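Local coordinates for protein carbon monoxide dehydrogenase (Thermococcus sp. AM4, PDB 6T7J) that catalyses the reversible oxidation of carbon monoxide to carbon dioxide, normally at a nickel-iron-sulfur cluster C that lacks its nickel in this as-isolated form, at residues A[555-558]-A[559-562]. Sequence-based numbering, arbitrary orientation.
Sequences WMSE and KAVS. With MSK (Broken Fe4S4 cluster), chain F.
Ser-557 caps the helix that starts at Glu-558: its OG accepts the backbone N-H of Ala-560 at 2.9 Å (OG to N, N-H...O 150°). With chi1 at 77°, OG sits between its own backbone N and carbonyl carbon, which points the hydroxyl forward to the N-H of Ala-560. The same hydroxyl lies 3.6 Å from S3 of the broken Fe4S4 cluster, and the carbonyl O of Ser-557 adds weak bonds from the N atoms of Ala-560 and Val-561. Replacing Ser-557 by alanine removes the cap, and the N-H of Ala-560 would probably be left with no more than that weak carbonyl bond, with a gap beside S3. One turn on, Ser-562 N meets Glu-558 O at 3.0 Å, a nearly straight helical bond.

Trp-555 packs against the side of this turn. Its CB rests on the methyl of Ala-560 (CB to CB 3.6 Å), while CZ3, on the six-membered ring, meets CG2 of Val-561 obliquely at 3.5 Å. The indole NE1 is tied to the carbonyl of Val-578. The extended side chain of Glu-558 reaches the second subunit, where OE2 forms a salt bridge with Arg-91 of that subunit, so the cap also lies against the dimer interface.

Lys-559, bent at chi3 (-62°), brings NZ to 3.7 Å from S3 of the cluster, where Gln-342 OE1 accepts a hydrogen bond from it. From the loop, Met-556 places its CE methyl 3.7 Å from S4. The loop after strand 548-552 of a parallel sheet and the N-capped helix start together supply Met-556, Ser-557 and Lys-559 to the cluster C pocket, a site characteristic of nickel-containing carbon monoxide dehydrogenases of the prismane family.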
ATOM      1  N   TRP A 555     -12.847   3.809  17.209  1.00 44.76           N
ATOM      2  CA  TRP A 555     -12.161   3.166  16.096  1.00 46.29           C
ATOM      3  C   TRP A 555     -10.678   2.956  16.402  1.00 43.22           C
ATOM      4  O   TRP A 555     -10.076   3.650  17.225  1.00 46.20           O
ATOM      5  CB  TRP A 555     -12.315   3.997  14.823  1.00 40.51           C
ATOM      6  CG  TRP A 555     -11.514   5.262  14.831  1.00 43.36           C
ATOM      7  CD1 TRP A 555     -11.912   6.482  15.295  1.00 42.76           C
ATOM      8  CD2 TRP A 555     -10.173   5.433  14.350  1.00 47.87           C
ATOM      9  NE1 TRP A 555     -10.902   7.400  15.137  1.00 44.91           N
ATOM     10  CE2 TRP A 555      -9.825   6.783  14.559  1.00 44.81           C
ATOM     11  CE3 TRP A 555      -9.235   4.578  13.763  1.00 39.99           C
ATOM     12  CZ2 TRP A 555      -8.579   7.295  14.202  1.00 42.18           C
ATOM     13  CZ3 TRP A 555      -7.999   5.088  13.411  1.00 43.82           C
ATOM     14  CH2 TRP A 555      -7.682   6.434  13.632  1.00 41.33           C
ATOM     15  N   MET A 556     -10.091   1.970  15.717  1.00 44.99           N
ATOM     16  CA  MET A 556      -8.649   1.736  15.781  1.00 45.98           C
ATOM     17  C   MET A 556      -8.028   1.278  14.470  1.00 47.43           C
ATOM     18  O   MET A 556      -6.823   1.482  14.285  1.00 50.80           O
ATOM     19  CB  MET A 556      -8.310   0.705  16.868  1.00 44.54           C
ATOM     20  CG  MET A 556      -8.787  -0.714  16.574  1.00 52.37           C
ATOM     21  SD  MET A 556      -7.636  -1.718  15.604  1.00 57.26           S
ATOM     22  CE  MET A 556      -8.716  -3.053  15.082  1.00 49.18           C
ATOM     23  N   SER A 557      -8.782   0.677  13.555  1.00 40.54           N
ATOM     24  CA  SER A 557      -8.216   0.040  12.376  1.00 42.10           C
ATOM     25  C   SER A 557      -8.104   1.018  11.209  1.00 40.21           C
ATOM     26  O   SER A 557      -8.788   2.042  11.150  1.00 47.63           O
ATOM     27  CB  SER A 557      -9.064  -1.163  11.960  1.00 45.68           C
ATOM     28  OG  SER A 557     -10.239  -0.745  11.285  1.00 45.63           O
ATOM     29  N   GLU A 558      -7.221   0.679  10.267  1.00 41.10           N
ATOM     30  CA  GLU A 558      -7.134   1.439   9.024  1.00 42.92           C
ATOM     31  C   GLU A 558      -8.394   1.265   8.184  1.00 43.57           C
ATOM     32  O   GLU A 558      -8.771   2.171   7.423  1.00 45.42           O
ATOM     33  CB  GLU A 558      -5.885   1.017   8.246  1.00 42.24           C
ATOM     34  CG  GLU A 558      -4.574   1.384   8.941  1.00 41.17           C
ATOM     35  CD  GLU A 558      -3.385   0.571   8.447  1.00 45.44           C
ATOM     36  OE1 GLU A 558      -2.349   1.178   8.102  1.00 43.87           O
ATOM     37  OE2 GLU A 558      -3.482  -0.674   8.403  1.00 44.24           O
ATOM     38  N   LYS A 559      -9.061   0.113   8.317  1.00 41.23           N
ATOM     39  CA  LYS A 559     -10.376  -0.063   7.708  1.00 48.07           C
ATOM     40  C   LYS A 559     -11.351   1.001   8.192  1.00 49.46           C
ATOM     41  O   LYS A 559     -12.144   1.529   7.404  1.00 47.20           O
ATOM     42  CB  LYS A 559     -10.914  -1.459   8.018  1.00 42.69           C
ATOM     43  CG  LYS A 559     -10.528  -2.519   7.007  1.00 46.69           C
ATOM     44  CD  LYS A 559     -11.020  -3.889   7.445  1.00 48.93           C
ATOM     45  CE  LYS A 559     -10.389  -4.303   8.760  1.00 45.72           C
ATOM     46  NZ  LYS A 559     -11.066  -5.483   9.360  1.00 52.19           N
ATOM     47  N   ALA A 560     -11.306   1.329   9.487  1.00 44.83           N
ATOM     48  CA  ALA A 560     -12.176   2.375  10.016  1.00 40.16           C
ATOM     49  C   ALA A 560     -11.848   3.725   9.396  1.00 44.02           C
ATOM     50  O   ALA A 560     -12.745   4.542   9.159  1.00 40.66           O
ATOM     51  CB  ALA A 560     -12.058   2.441  11.538  1.00 39.79           C
ATOM     52  N   VAL A 561     -10.566   3.979   9.121  1.00 42.86           N
ATOM     53  CA  VAL A 561     -10.186   5.229   8.471  1.00 39.93           C
ATOM     54  C   VAL A 561     -10.768   5.291   7.066  1.00 45.34           C
ATOM     55  O   VAL A 561     -11.320   6.318   6.651  1.00 44.19           O
ATOM     56  CB  VAL A 561      -8.656   5.389   8.458  1.00 42.01           C
ATOM     57  CG1 VAL A 561      -8.270   6.707   7.801  1.00 44.81           C
ATOM     58  CG2 VAL A 561      -8.104   5.306   9.872  1.00 42.53           C
ATOM     59  N   SER A 562     -10.663   4.191   6.313  1.00 42.20           N
ATOM     60  CA  SER A 562     -11.259   4.163   4.980  1.00 45.60           C
ATOM     61  C   SER A 562     -12.772   4.356   5.046  1.00 44.22           C
ATOM     62  O   SER A 562     -13.350   5.081   4.226  1.00 42.11           O
ATOM     63  CB  SER A 562     -10.921   2.849   4.275  1.00 42.04           C
ATOM     64  OG  SER A 562     -11.528   2.800   2.996  1.00 46.04           O
TER
HETATM   65  S1  MSK F 703     -13.939  -6.279  13.403  0.82 53.76           S
HETATM   66  S3  MSK F 703     -12.583  -3.387  12.041  1.00 60.52           S
HETATM   67  S4  MSK F 703     -12.242  -3.976  15.405  0.64 51.58           S
HETATM   68  S5  MSK F 703     -15.268  -3.419  13.838  1.00 55.01           S
HETATM   69 FE1  MSK F 703     -14.674  -5.900  11.300  0.87 63.68          FE
HETATM   70 FE2  MSK F 703     -14.266  -4.750  15.126  0.62 47.25          FE
HETATM   71 FE3  MSK F 703     -13.102  -2.526  14.026  0.55 48.47          FE
HETATM   72 FE4  MSK F 703     -12.080  -4.981  13.511  0.75 48.49          FE